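Local coordinates for protein periplasmic beta-glucosidase (Pseudomonas aeruginosa, PDB 6R5T) that probably hydrolyses terminal, non-reducing beta-D-glucosyl residues to release beta-D-glucose, as a glycoside hydrolase of family 3, at residues A[375-379]-A[417-422]; A[379-385]-A[422-428]; A[388-394]-A[405-411]. The protein carries 1 engineered substitution. One frame throughout, in Å; residues are numbered along the deposited sequence.

Contact 1 of 3, residues A[375-379]-A[417-422]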
ATOM      1  N   LEU A 375     -40.077  -2.383   6.906  1.00 17.51           N
ATOM      2  CA  LEU A 375     -41.240  -2.389   5.977  1.00 20.85           C
ATOM      3  C   LEU A 375     -42.431  -3.104   6.620  1.00 19.83           C
ATOM      4  O   LEU A 375     -42.275  -4.017   7.394  1.00 20.87           O
ATOM      5  CB  LEU A 375     -40.869  -3.119   4.692  1.00 20.36           C
ATOM      6  CG  LEU A 375     -39.677  -2.566   3.900  1.00 20.86           C
ATOM      7  CD1 LEU A 375     -39.433  -3.419   2.687  1.00 23.55           C
ATOM      8  CD2 LEU A 375     -39.864  -1.131   3.542  1.00 21.67           C
ATOM      9  N   LYS A 376     -43.623  -2.728   6.185  1.00 26.35           N
ATOM     10  CA  LYS A 376     -44.859  -3.475   6.490  1.00 27.64           C
ATOM     11  C   LYS A 376     -45.045  -4.526   5.407  1.00 24.72           C
ATOM     12  O   LYS A 376     -44.665  -4.248   4.252  1.00 23.94           O
ATOM     13  CB  LYS A 376     -46.070  -2.543   6.476  1.00 34.47           C
ATOM     14  CG  LYS A 376     -46.030  -1.440   7.508  1.00 40.83           C
ATOM     15  CD  LYS A 376     -47.376  -0.804   7.648  1.00 48.40           C
ATOM     16  CE  LYS A 376     -47.315   0.688   7.848  1.00 52.61           C
ATOM     17  NZ  LYS A 376     -48.501   1.140   8.613  1.00 58.29           N
ATOM     18  N   LYS A 377     -45.620  -5.667   5.792  1.00 26.25           N
ATOM     19  CA  LYS A 377     -45.891  -6.790   4.858  1.00 27.49           C
ATOM     20  C   LYS A 377     -47.178  -6.473   4.111  1.00 30.15           C
ATOM     21  O   LYS A 377     -48.191  -7.139   4.366  1.00 34.02           O
ATOM     22  CB  LYS A 377     -46.030  -8.110   5.612  1.00 28.81           C
ATOM     23  CG  LYS A 377     -44.768  -8.570   6.299  1.00 32.19           C
ATOM     24  CD  LYS A 377     -44.898  -9.902   6.950  1.00 34.81           C
ATOM     25  CE  LYS A 377     -43.586 -10.331   7.547  1.00 36.74           C
ATOM     26  NZ  LYS A 377     -43.703 -11.565   8.352  1.00 44.52           N
ATOM     27  N   GLN A 378     -47.141  -5.534   3.188  1.00 29.35           N
ATOM     28  CA  GLN A 378     -48.348  -5.089   2.462  1.00 33.22           C
ATOM     29  C   GLN A 378     -47.922  -4.303   1.227  1.00 32.64           C
ATOM     30  O   GLN A 378     -46.732  -3.983   1.101  1.00 33.97           O
ATOM     31  CB  GLN A 378     -49.235  -4.242   3.375  1.00 36.94           C
ATOM     32  CG  GLN A 378     -48.652  -2.859   3.606  1.00 37.66           C
ATOM     33  CD  GLN A 378     -49.426  -2.039   4.604  1.00 42.72           C
ATOM     34  OE1 GLN A 378     -50.075  -2.573   5.497  1.00 52.59           O
ATOM     35  NE2 GLN A 378     -49.323  -0.735   4.463  1.00 42.20           N
ATOM     36  N   GLY A 379     -48.868  -4.049   0.328  1.00 28.18           N
ATOM     37  CA  GLY A 379     -48.669  -3.208  -0.857  1.00 26.56           C
ATOM     38  C   GLY A 379     -47.923  -3.947  -1.964  1.00 26.13           C
ATOM     39  O   GLY A 379     -47.960  -5.176  -2.021  1.00 27.48           O
ATOM     40  N   ALA A 417     -42.018 -14.351   3.374  1.00 22.36           N
ATOM     41  CA  ALA A 417     -42.424 -13.459   4.486  1.00 22.00           C
ATOM     42  C   ALA A 417     -43.844 -12.931   4.226  1.00 23.20           C
ATOM     43  O   ALA A 417     -44.595 -12.857   5.207  1.00 26.04           O
ATOM     44  CB  ALA A 417     -41.459 -12.317   4.585  1.00 23.17           C
ATOM     45  N   VAL A 418     -44.159 -12.556   2.994  1.00 23.37           N
ATOM     46  CA  VAL A 418     -45.395 -11.776   2.683  1.00 24.64           C
ATOM     47  C   VAL A 418     -46.556 -12.722   2.323  1.00 30.21           C
ATOM     48  O   VAL A 418     -47.717 -12.240   2.411  1.00 27.69           O
ATOM     49  CB  VAL A 418     -45.182 -10.723   1.599  1.00 24.50           C
ATOM     50  CG1 VAL A 418     -44.108  -9.728   2.004  1.00 25.19           C
ATOM     51  CG2 VAL A 418     -44.898 -11.291   0.225  1.00 27.66           C
ATOM     52  N   GLY A 419     -46.261 -13.968   1.941  1.00 29.13           N
ATOM     53  CA  GLY A 419     -47.279 -14.903   1.415  1.00 29.93           C
ATOM     54  C   GLY A 419     -48.198 -14.179   0.452  1.00 33.17           C
ATOM     55  O   GLY A 419     -47.722 -13.624  -0.543  1.00 29.23           O
ATOM     56  N   GLU A 420     -49.497 -14.128   0.746  1.00 36.43           N
ATOM     57  CA  GLU A 420     -50.476 -13.461  -0.162  1.00 39.47           C
ATOM     58  C   GLU A 420     -50.809 -12.048   0.346  1.00 36.29           C
ATOM     59  O   GLU A 420     -51.680 -11.399  -0.260  1.00 37.64           O
ATOM     60  CB  GLU A 420     -51.782 -14.260  -0.292  1.00 49.56           C
ATOM     61  CG  GLU A 420     -51.598 -15.738  -0.574  1.00 59.61           C
ATOM     62  CD  GLU A 420     -51.562 -16.612   0.672  1.00 72.34           C
ATOM     63  OE1 GLU A 420     -52.291 -16.276   1.638  1.00 74.09           O
ATOM     64  OE2 GLU A 420     -50.792 -17.615   0.686  1.00 83.81           O
ATOM     65  N   ARG A 421     -50.134 -11.545   1.385  1.00 28.61           N
ATOM     66  CA  ARG A 421     -50.473 -10.236   1.999  1.00 31.80           C
ATOM     67  C   ARG A 421     -49.838  -9.078   1.227  1.00 29.48           C
ATOM     68  O   ARG A 421     -50.222  -7.948   1.492  1.00 30.91           O
ATOM     69  CB  ARG A 421     -50.111 -10.300   3.486  1.00 34.43           C
ATOM     70  CG  ARG A 421     -51.085 -11.197   4.244  1.00 37.97           C
ATOM     71  CD  ARG A 421     -50.562 -11.818   5.527  1.00 38.89           C
ATOM     72  NE  ARG A 421     -49.618 -12.911   5.301  1.00 36.72           N
ATOM     73  CZ  ARG A 421     -48.338 -12.939   5.682  1.00 40.28           C
ATOM     74  NH1 ARG A 421     -47.593 -13.999   5.395  1.00 37.76           N
ATOM     75  NH2 ARG A 421     -47.790 -11.916   6.324  1.00 39.90           N
ATOM     76  N   ALA A 422     -48.851  -9.318   0.351  1.00 28.44           N
ATOM     77  CA  ALA A 422     -48.240  -8.255  -0.476  1.00 24.97           C
ATOM     78  C   ALA A 422     -47.896  -8.832  -1.842  1.00 22.13           C
ATOM     79  O   ALA A 422     -47.805 -10.080  -1.983  1.00 28.91           O
ATOM     80  CB  ALA A 422     -47.001  -7.652   0.172  1.00 26.95           C
TER
HETATM   81  O   HOH W   1     -45.870 -13.367   8.178  1.00 40.50           O
HETATM   82  O   HOH W   2     -51.381  -5.357   0.335  1.00 43.42           O

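Contact 2 of 3, residues A[379-385]-A[422-428]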
ATOM      1  N   GLY A 379     -48.868  -4.049   0.328  1.00 28.18           N
ATOM      2  CA  GLY A 379     -48.669  -3.208  -0.857  1.00 26.56           C
ATOM      3  C   GLY A 379     -47.923  -3.947  -1.964  1.00 26.13           C
ATOM      4  O   GLY A 379     -47.960  -5.176  -2.021  1.00 27.48           O
ATOM      5  N   ARG A 380     -47.257  -3.186  -2.813  1.00 22.37           N
ATOM      6  CA  ARG A 380     -46.558  -3.671  -4.021  1.00 23.88           C
ATOM      7  C   ARG A 380     -45.078  -3.334  -3.864  1.00 20.39           C
ATOM      8  O   ARG A 380     -44.740  -2.137  -3.785  1.00 20.73           O
ATOM      9  CB  ARG A 380     -47.147  -2.998  -5.261  1.00 25.79           C
ATOM     10  CG  ARG A 380     -48.581  -3.435  -5.525  1.00 32.51           C
ATOM     11  CD  ARG A 380     -49.216  -2.625  -6.632  1.00 34.33           C
ATOM     12  NE  ARG A 380     -48.772  -3.025  -7.958  1.00 35.19           N
ATOM     13  CZ  ARG A 380     -49.144  -4.151  -8.582  1.00 40.20           C
ATOM     14  NH1 ARG A 380     -49.957  -5.008  -7.987  1.00 44.02           N
ATOM     15  NH2 ARG A 380     -48.703  -4.441  -9.795  1.00 39.31           N
ATOM     16  N   ILE A 381     -44.243  -4.368  -3.859  1.00 20.66           N
ATOM     17  CA  ILE A 381     -42.785  -4.189  -3.628  1.00 19.87           C
ATOM     18  C   ILE A 381     -42.078  -4.633  -4.911  1.00 19.80           C
ATOM     19  O   ILE A 381     -42.210  -5.806  -5.258  1.00 20.75           O
ATOM     20  CB  ILE A 381     -42.330  -4.988  -2.388  1.00 21.02           C
ATOM     21  CG1 ILE A 381     -43.045  -4.540  -1.106  1.00 24.07           C
ATOM     22  CG2 ILE A 381     -40.800  -4.924  -2.233  1.00 20.29           C
ATOM     23  CD1 ILE A 381     -42.911  -5.478   0.059  1.00 24.89           C
ATOM     24  N   ALA A 382     -41.349  -3.742  -5.559  1.00 18.63           N
ATOM     25  CA  ALA A 382     -40.500  -4.125  -6.718  1.00 19.60           C
ATOM     26  C   ALA A 382     -39.172  -4.678  -6.171  1.00 20.41           C
ATOM     27  O   ALA A 382     -38.550  -4.024  -5.327  1.00 21.65           O
ATOM     28  CB  ALA A 382     -40.270  -2.982  -7.648  1.00 20.82           C
ATOM     29  N   VAL A 383     -38.802  -5.883  -6.594  1.00 18.01           N
ATOM     30  CA  VAL A 383     -37.538  -6.541  -6.167  1.00 18.42           C
ATOM     31  C   VAL A 383     -36.668  -6.579  -7.419  1.00 17.91           C
ATOM     32  O   VAL A 383     -37.009  -7.261  -8.411  1.00 17.88           O
ATOM     33  CB  VAL A 383     -37.788  -7.922  -5.566  1.00 19.40           C
ATOM     34  CG1 VAL A 383     -36.472  -8.551  -5.147  1.00 21.74           C
ATOM     35  CG2 VAL A 383     -38.782  -7.852  -4.435  1.00 20.84           C
ATOM     36  N   ILE A 384     -35.591  -5.819  -7.415  1.00 15.59           N
ATOM     37  CA  ILE A 384     -34.857  -5.503  -8.643  1.00 15.62           C
ATOM     38  C   ILE A 384     -33.361  -5.711  -8.431  1.00 17.57           C
ATOM     39  O   ILE A 384     -32.851  -5.271  -7.408  1.00 18.90           O
ATOM     40  CB  ILE A 384     -35.169  -4.065  -9.143  1.00 15.77           C
ATOM     41  CG1 ILE A 384     -36.666  -3.956  -9.498  1.00 17.31           C
ATOM     42  CG2 ILE A 384     -34.296  -3.678 -10.289  1.00 15.69           C
ATOM     43  CD1 ILE A 384     -37.112  -2.555  -9.805  1.00 17.39           C
ATOM     44  N   GLY A 385     -32.701  -6.302  -9.425  1.00 15.76           N
ATOM     45  CA  GLY A 385     -31.230  -6.375  -9.438  1.00 15.67           C
ATOM     46  C   GLY A 385     -30.730  -7.788  -9.676  1.00 13.72           C
ATOM     47  O   GLY A 385     -31.453  -8.763  -9.438  1.00 14.93           O
ATOM     48  N   ALA A 422     -48.851  -9.318   0.351  1.00 28.44           N
ATOM     49  CA  ALA A 422     -48.240  -8.255  -0.476  1.00 24.97           C
ATOM     50  C   ALA A 422     -47.896  -8.832  -1.842  1.00 22.13           C
ATOM     51  O   ALA A 422     -47.805 -10.080  -1.983  1.00 28.91           O
ATOM     52  CB  ALA A 422     -47.001  -7.652   0.172  1.00 26.95           C
ATOM     53  N   THR A 423     -47.726  -7.961  -2.811  1.00 22.41           N
ATOM     54  CA  THR A 423     -47.382  -8.343  -4.195  1.00 23.35           C
ATOM     55  C   THR A 423     -45.913  -8.013  -4.465  1.00 22.04           C
ATOM     56  O   THR A 423     -45.572  -6.828  -4.498  1.00 22.28           O
ATOM     57  CB  THR A 423     -48.286  -7.640  -5.210  1.00 29.35           C
ATOM     58  OG1 THR A 423     -49.641  -7.960  -4.866  1.00 30.60           O
ATOM     59  CG2 THR A 423     -48.009  -8.069  -6.633  1.00 29.93           C
ATOM     60  N   LEU A 424     -45.138  -9.003  -4.866  1.00 22.53           N
ATOM     61  CA  LEU A 424     -43.752  -8.734  -5.306  1.00 22.04           C
ATOM     62  C   LEU A 424     -43.690  -8.644  -6.816  1.00 23.80           C
ATOM     63  O   LEU A 424     -44.337  -9.460  -7.530  1.00 25.06           O
ATOM     64  CB  LEU A 424     -42.854  -9.876  -4.828  1.00 21.89           C
ATOM     65  CG  LEU A 424     -42.828 -10.145  -3.337  1.00 23.51           C
ATOM     66  CD1 LEU A 424     -41.834 -11.256  -3.058  1.00 25.01           C
ATOM     67  CD2 LEU A 424     -42.477  -8.870  -2.572  1.00 23.96           C
ATOM     68  N   LEU A 425     -42.924  -7.696  -7.322  1.00 21.85           N
ATOM     69  CA  LEU A 425     -42.706  -7.550  -8.773  1.00 21.34           C
ATOM     70  C   LEU A 425     -41.206  -7.650  -8.989  1.00 26.93           C
ATOM     71  O   LEU A 425     -40.488  -6.915  -8.337  1.00 32.23           O
ATOM     72  CB  LEU A 425     -43.205  -6.188  -9.235  1.00 23.91           C
ATOM     73  CG  LEU A 425     -44.630  -5.806  -8.853  1.00 26.87           C
ATOM     74  CD1 LEU A 425     -44.888  -4.397  -9.335  1.00 30.68           C
ATOM     75  CD2 LEU A 425     -45.637  -6.768  -9.465  1.00 29.30           C
ATOM     76  N   TYR A 426     -40.785  -8.436  -9.942  1.00 23.24           N
ATOM     77  CA  TYR A 426     -39.358  -8.728 -10.162  1.00 20.48           C
ATOM     78  C   TYR A 426     -38.884  -8.159 -11.484  1.00 19.48           C
ATOM     79  O   TYR A 426     -39.558  -8.290 -12.500  1.00 20.21           O
ATOM     80  CB  TYR A 426     -39.107 -10.235 -10.100  1.00 19.54           C
ATOM     81  CG  TYR A 426     -37.719 -10.592 -10.549  1.00 20.64           C
ATOM     82  CD1 TYR A 426     -36.639 -10.282  -9.743  1.00 20.47           C
ATOM     83  CD2 TYR A 426     -37.461 -11.161 -11.783  1.00 19.22           C
ATOM     84  CE1 TYR A 426     -35.347 -10.607 -10.114  1.00 19.51           C
ATOM     85  CE2 TYR A 426     -36.177 -11.488 -12.174  1.00 18.55           C
ATOM     86  CZ  TYR A 426     -35.107 -11.214 -11.340  1.00 19.64           C
ATOM     87  OH  TYR A 426     -33.843 -11.461 -11.764  1.00 21.15           O
ATOM     88  N   ALA A 427     -37.659  -7.653 -11.513  1.00 17.14           N
ATOM     89  CA  ALA A 427     -36.920  -7.353 -12.735  1.00 15.95           C
ATOM     90  C   ALA A 427     -35.442  -7.480 -12.440  1.00 18.61           C
ATOM     91  O   ALA A 427     -34.984  -6.937 -11.419  1.00 18.28           O
ATOM     92  CB  ALA A 427     -37.226  -5.972 -13.244  1.00 17.41           C
ATOM     93  N   LYS A 428     -34.729  -8.155 -13.314  1.00 17.73           N
ATOM     94  CA  LYS A 428     -33.279  -8.295 -13.102  1.00 17.87           C
ATOM     95  C   LYS A 428     -32.603  -6.929 -13.115  1.00 17.11           C
ATOM     96  O   LYS A 428     -31.646  -6.718 -12.287  1.00 15.58           O
ATOM     97  CB  LYS A 428     -32.669  -9.196 -14.156  1.00 18.52           C
ATOM     98  CG  LYS A 428     -31.271  -9.624 -13.789  1.00 20.28           C
ATOM     99  CD  LYS A 428     -30.720 -10.606 -14.706  1.00 24.20           C
ATOM    100  CE  LYS A 428     -29.292 -10.910 -14.338  1.00 23.34           C
ATOM    101  NZ  LYS A 428     -28.890 -12.199 -14.917  1.00 28.09           N
TER
HETATM  102  O   HOH W   3     -31.889 -11.498  -9.936  1.00 18.47           O

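Contact 3 of 3, residues A[388-394]-A[405-411]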
ATOM      1  N   ALA A 388     -30.932 -10.469  -6.781  1.00 14.62           N
ATOM      2  CA  ALA A 388     -32.205 -10.759  -6.108  1.00 16.13           C
ATOM      3  C   ALA A 388     -32.590 -12.230  -6.142  1.00 16.03           C
ATOM      4  O   ALA A 388     -33.150 -12.693  -5.122  1.00 17.11           O
ATOM      5  CB  ALA A 388     -33.279  -9.919  -6.731  1.00 15.85           C
ATOM      6  N   LYS A 389     -32.413 -12.867  -7.307  1.00 15.89           N
ATOM      7  CA  LYS A 389     -32.753 -14.293  -7.475  1.00 17.06           C
ATOM      8  C   LYS A 389     -31.501 -15.169  -7.620  1.00 18.34           C
ATOM      9  O   LYS A 389     -31.624 -16.300  -8.166  1.00 18.67           O
ATOM     10  CB  LYS A 389     -33.639 -14.455  -8.705  1.00 18.08           C
ATOM     11  CG  LYS A 389     -35.042 -13.967  -8.487  1.00 22.00           C
ATOM     12  CD  LYS A 389     -35.972 -14.456  -9.583  1.00 27.41           C
ATOM     13  CE  LYS A 389     -37.400 -14.028  -9.344  1.00 33.35           C
ATOM     14  NZ  LYS A 389     -38.288 -14.616 -10.384  1.00 38.33           N
ATOM     15  N   SER A 390     -30.366 -14.744  -7.097  1.00 15.87           N
ATOM     16  CA  SER A 390     -29.134 -15.531  -7.227  1.00 17.62           C
ATOM     17  C   SER A 390     -28.947 -16.491  -6.057  1.00 18.80           C
ATOM     18  O   SER A 390     -28.678 -16.035  -4.928  1.00 18.20           O
ATOM     19  CB  SER A 390     -27.951 -14.630  -7.363  1.00 17.47           C
ATOM     20  OG  SER A 390     -26.808 -15.439  -7.531  1.00 18.47           O
ATOM     21  N   GLN A 391     -29.078 -17.785  -6.304  1.00 16.49           N
ATOM     22  CA  GLN A 391     -28.722 -18.806  -5.302  1.00 16.99           C
ATOM     23  C   GLN A 391     -27.214 -18.984  -5.246  1.00 17.04           C
ATOM     24  O   GLN A 391     -26.720 -19.197  -4.172  1.00 16.28           O
ATOM     25  CB  GLN A 391     -29.383 -20.132  -5.674  1.00 15.48           C
ATOM     26  CG  GLN A 391     -30.873 -20.128  -5.375  1.00 17.03           C
ATOM     27  CD  GLN A 391     -31.566 -21.409  -5.749  1.00 18.83           C
ATOM     28  OE1 GLN A 391     -31.426 -21.865  -6.892  1.00 21.61           O
ATOM     29  NE2 GLN A 391     -32.312 -21.971  -4.799  1.00 17.26           N
ATOM     30  N   ARG A 392     -26.524 -18.883  -6.384  1.00 16.57           N
ATOM     31  CA  ARG A 392     -25.066 -19.124  -6.407  1.00 17.31           C
ATOM     32  C   ARG A 392     -24.383 -18.046  -5.577  1.00 17.02           C
ATOM     33  O   ARG A 392     -23.406 -18.363  -4.839  1.00 17.71           O
ATOM     34  CB  ARG A 392     -24.513 -19.164  -7.821  1.00 20.76           C
ATOM     35  CG  ARG A 392     -23.016 -19.433  -7.851  1.00 24.61           C
ATOM     36  CD  ARG A 392     -22.659 -20.839  -7.395  1.00 30.00           C
ATOM     37  NE  ARG A 392     -21.225 -21.052  -7.249  1.00 34.95           N
ATOM     38  CZ  ARG A 392     -20.517 -20.699  -6.172  1.00 37.08           C
ATOM     39  NH1 ARG A 392     -19.214 -20.945  -6.129  1.00 42.88           N
ATOM     40  NH2 ARG A 392     -21.082 -20.091  -5.150  1.00 32.50           N
ATOM     41  N   ASP A 393     -24.861 -16.805  -5.653  1.00 14.72           N
ATOM     42  CA  ASP A 393     -24.109 -15.737  -4.955  1.00 16.19           C
ATOM     43  C   ASP A 393     -24.403 -15.717  -3.445  1.00 15.74           C
ATOM     44  O   ASP A 393     -23.490 -15.422  -2.653  1.00 16.77           O
ATOM     45  CB  ASP A 393     -24.383 -14.396  -5.610  1.00 16.37           C
ATOM     46  CG  ASP A 393     -23.803 -14.393  -7.019  1.00 17.37           C
ATOM     47  OD1 ASP A 393     -22.615 -14.673  -7.185  1.00 16.94           O
ATOM     48  OD2 ASP A 393     -24.597 -14.304  -7.958  1.00 18.71           O
ATOM     49  N   VAL A 394     -25.621 -16.064  -3.035  1.00 15.37           N
ATOM     50  CA  VAL A 394     -25.981 -15.867  -1.609  1.00 16.12           C
ATOM     51  C   VAL A 394     -25.135 -16.782  -0.734  1.00 16.79           C
ATOM     52  O   VAL A 394     -24.823 -16.383   0.404  1.00 16.66           O
ATOM     53  CB  VAL A 394     -27.485 -15.995  -1.370  1.00 16.08           C
ATOM     54  CG1 VAL A 394     -27.946 -17.444  -1.547  1.00 17.58           C
ATOM     55  CG2 VAL A 394     -27.876 -15.424  -0.003  1.00 17.30           C
ATOM     56  N   ARG A 405     -29.029 -24.844  -5.202  1.00 17.95           N
ATOM     57  CA  ARG A 405     -30.506 -25.058  -5.313  1.00 20.66           C
ATOM     58  C   ARG A 405     -31.173 -25.157  -3.933  1.00 17.81           C
ATOM     59  O   ARG A 405     -32.406 -24.919  -3.862  1.00 19.04           O
ATOM     60  CB  ARG A 405     -30.811 -26.265  -6.213  1.00 24.29           C
ATOM     61  CG  ARG A 405     -30.915 -27.597  -5.498  1.00 37.86           C
ATOM     62  CD  ARG A 405     -31.298 -28.829  -6.321  1.00 43.79           C
ATOM     63  NE  ARG A 405     -30.902 -30.024  -5.557  1.00 46.05           N
ATOM     64  CZ  ARG A 405     -31.532 -30.474  -4.462  1.00 54.83           C
ATOM     65  NH1 ARG A 405     -32.636 -29.886  -4.016  1.00 50.50           N
ATOM     66  NH2 ARG A 405     -31.073 -31.546  -3.833  1.00 63.01           N
ATOM     67  N   GLN A 406     -30.439 -25.358  -2.837  1.00 14.98           N
ATOM     68  CA  GLN A 406     -31.025 -25.437  -1.497  1.00 15.32           C
ATOM     69  C   GLN A 406     -31.071 -24.051  -0.850  1.00 14.80           C
ATOM     70  O   GLN A 406     -31.621 -23.954   0.234  1.00 16.13           O
ATOM     71  CB  GLN A 406     -30.256 -26.435  -0.633  1.00 17.67           C
ATOM     72  CG  GLN A 406     -30.477 -27.871  -1.090  1.00 18.13           C
ATOM     73  CD  GLN A 406     -29.742 -28.884  -0.255  1.00 20.18           C
ATOM     74  OE1 GLN A 406     -28.596 -28.700   0.191  1.00 18.76           O
ATOM     75  NE2 GLN A 406     -30.451 -29.963   0.044  1.00 21.10           N
ATOM     76  N   ALA A 407     -30.433 -23.056  -1.480  1.00 14.59           N
ATOM     77  CA  ALA A 407     -30.308 -21.716  -0.859  1.00 14.04           C
ATOM     78  C   ALA A 407     -31.577 -20.873  -1.062  1.00 14.80           C
ATOM     79  O   ALA A 407     -32.266 -20.980  -2.094  1.00 16.16           O
ATOM     80  CB  ALA A 407     -29.085 -21.022  -1.390  1.00 14.28           C
ATOM     81  N   VAL A 408     -31.828 -19.991  -0.094  1.00 13.66           N
ATOM     82  CA  VAL A 408     -32.972 -19.055  -0.143  1.00 14.79           C
ATOM     83  C   VAL A 408     -32.487 -17.715  -0.699  1.00 14.50           C
ATOM     84  O   VAL A 408     -31.702 -17.032   0.003  1.00 15.74           O
ATOM     85  CB  VAL A 408     -33.621 -18.905   1.228  1.00 14.99           C
ATOM     86  CG1 VAL A 408     -34.832 -17.983   1.144  1.00 15.77           C
ATOM     87  CG2 VAL A 408     -33.972 -20.238   1.861  1.00 14.87           C
ATOM     88  N   THR A 409     -32.937 -17.345  -1.877  1.00 15.41           N
ATOM     89  CA  THR A 409     -32.630 -16.017  -2.452  1.00 15.29           C
ATOM     90  C   THR A 409     -33.323 -14.880  -1.690  1.00 16.26           C
ATOM     91  O   THR A 409     -34.246 -15.098  -0.903  1.00 15.60           O
ATOM     92  CB  THR A 409     -32.998 -15.940  -3.931  1.00 17.60           C
ATOM     93  OG1 THR A 409     -34.429 -15.961  -3.987  1.00 17.51           O
ATOM     94  CG2 THR A 409     -32.398 -17.061  -4.756  1.00 16.40           C
ATOM     95  N   VAL A 410     -32.849 -13.667  -1.915  1.00 14.64           N
ATOM     96  CA  VAL A 410     -33.530 -12.488  -1.319  1.00 15.31           C
ATOM     97  C   VAL A 410     -34.969 -12.465  -1.825  1.00 16.18           C
ATOM     98  O   VAL A 410     -35.871 -12.331  -0.993  1.00 15.74           O
ATOM     99  CB  VAL A 410     -32.803 -11.183  -1.626  1.00 16.74           C
ATOM    100  CG1 VAL A 410     -33.636  -9.999  -1.169  1.00 18.23           C
ATOM    101  CG2 VAL A 410     -31.438 -11.210  -0.986  1.00 17.61           C
ATOM    102  N   TYR A 411     -35.180 -12.654  -3.125  1.00 16.23           N
ATOM    103  CA  TYR A 411     -36.563 -12.700  -3.659  1.00 18.72           C
ATOM    104  C   TYR A 411     -37.400 -13.732  -2.902  1.00 17.71           C
ATOM    105  O   TYR A 411     -38.516 -13.465  -2.448  1.00 17.52           O
ATOM    106  CB  TYR A 411     -36.552 -12.961  -5.157  1.00 18.65           C
ATOM    107  CG  TYR A 411     -37.954 -12.990  -5.693  1.00 21.74           C
ATOM    108  CD1 TYR A 411     -38.694 -14.159  -5.661  1.00 24.50           C
ATOM    109  CD2 TYR A 411     -38.541 -11.835  -6.160  1.00 20.75           C
ATOM    110  CE1 TYR A 411     -39.990 -14.188  -6.143  1.00 26.83           C
ATOM    111  CE2 TYR A 411     -39.840 -11.843  -6.646  1.00 24.65           C
ATOM    112  CZ  TYR A 411     -40.565 -13.013  -6.581  1.00 27.48           C
ATOM    113  OH  TYR A 411     -41.847 -13.035  -7.043  1.00 31.64           O
TER
HETATM  114  O   HOH W   4     -30.310 -13.868  -3.597  1.00 17.55           O

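Contact 1 of 3, residues A[375-379]-A[417-422]
K377 lays its alkyl chain along the last turn of helix 410-418, and its CD reaches to 3.4 Å from the carbonyl O of A417. The loop leading into strand 380-384 here meets the C-terminal end of that helix and the turn into strand 423-427. The CG of K377 lies beside its own backbone N (chi1 -65°), and the chain is extended beyond, which carries NZ past A417 CB to a salt bridge with E556. R421 runs alongside in the same direction. Its chain bends at chi3 (-74°), bringing the guanidinium edge, through NH2, to 3.6 Å from K377 CD. One guanidinium face rests over V418 O, while NH1 donates to A417 O (3.2 Å) from above the carbonyl plane, in a rather bent bond of 138°. A water accepts from K377 NZ and, weakly, from R421 NH2, and donates to A417 O. The type II' turn from V418 to R421, with G419 leaving the helix at positive phi and R421 N bonded to V418 O, brings R421 back beside the helix end. Past the turn, A422 points its CB at the backbone of Q378 and G379, 3.4 Å from G379 O. Q378 CA makes a straight CH...O contact with R421 O (3.6 Å), and a second water bridges G379 N and the same carbonyl. No direct hydrogen bond joins the segments, which meet through alkyl groups against carbonyls, the CH...O contact and two waters. R421 bonds A417 O directly and K377 through water; this helix-end carbonyl, together with E556, probably eases the like charges of K377 NZ and R421 NH2, 4.6 Å apart.

Contact 2 of 3, residues A[379-385]-A[422-428]
I381 and L424 meet on one face of a parallel strand pair, with L424 CD2 coming to 3.9 Å from I381 CB. The same methyl lies 4.3 Å from V383 CG2, the branch beside the backbone N, so L424 spans two residues of strand 380-384. Next along this face, Y426 holds its ring against the opposite backbone: with CG anti to the backbone N (chi1 170°), CD1 comes to 3.3 Å from V383 O. A water lying in the ring plane at its edge links Y426 OH to G385 O.

On the other face, R380 runs beside T423 and bends at chi3 (77°). Its NH1 lies near T423 CG2, and the side chain crosses that of L425 obliquely, R380 NH2 being 3.8 Å from L425 CD1. D469 pairs with that NH2 in a salt bridge. Further along, I384 packs loosely on A427 CB, and its CG2 lies 3.5 Å from A427 O. Six backbone hydrogen bonds, from T423 N to G379 O through to G385 N to A427 O, tie the strands together; that from V383 N to L425 O is short, at 2.6 Å.

Strand 423-427 is the outermost of its sheet within the chain, and strand 380-384 bonds on its other side to strand 472-478. Helix 410-418, which connects the two strands in a beta-alpha-beta crossover, packs on V383 and L424, while helix 456-468 lies against A382, I384, L425 and A427.

Contact 3 of 3, residues A[388-394]-A[405-411]
Q391 reaches across to the chain at 405-407 with its amide: NE2 donates to A407 O (2.9 Å, 169°) on a lone pair in the carbonyl plane, with the acceptor close to the plane of the amide. The same nitrogen has a second, weak bond to R405 O. On its way there, the extended side chain crosses T409, Q391 CG meeting T409 CG2 at 3.5 Å. Nearby, V394 CG1 packs on A407 CB (3.8 Å). K389 and Y411 run side by side at the other end; the lysine CE sits 3.8 Å above the ring centre, and NZ continues over the same face as a cation-pi partner. At the backbone, Y411 N bonds to A388 O (2.8 Å).

Both segments enter helices here, each through an N-cap: S390 OG accepts from D393 N, and T409 OG1 from Q412 N. The second helix, 410-418, is the crossover helix of the alpha/beta C-terminal domain. T409 has OG1 between its backbone N and carbonyl carbon (chi1 70°), which leaves CG2 to face K389 and Q391. Further out, K389 makes a second cation-pi contact with Y426 of strand 423-427, and D393, whose OD1 accepts from Q481 N, takes a bond from S390 OG.

In the fold
The three contacts trace one beta-alpha-beta unit. Contacts 1 and 2 share G379 and A422, their centres about 11 Å apart, with V418 CG2 packing on L424 CG at 4.3 Å. Contact 3 is nested along the chain inside the loop that contact 2 closes; their centres lie about 15 Å apart, and they meet directly where V383 CG1 touches A388 CB (3.8 Å) and where Y426 CG lies 3.7 Å from K389 CE. Contacts 1 and 3 use opposite ends of helix 410-418 and do not touch, their nearest atoms being about 7 Å apart. All three lie away from the glycan pocket, although W398 of that pocket belongs to the connection between the segments of contact 3.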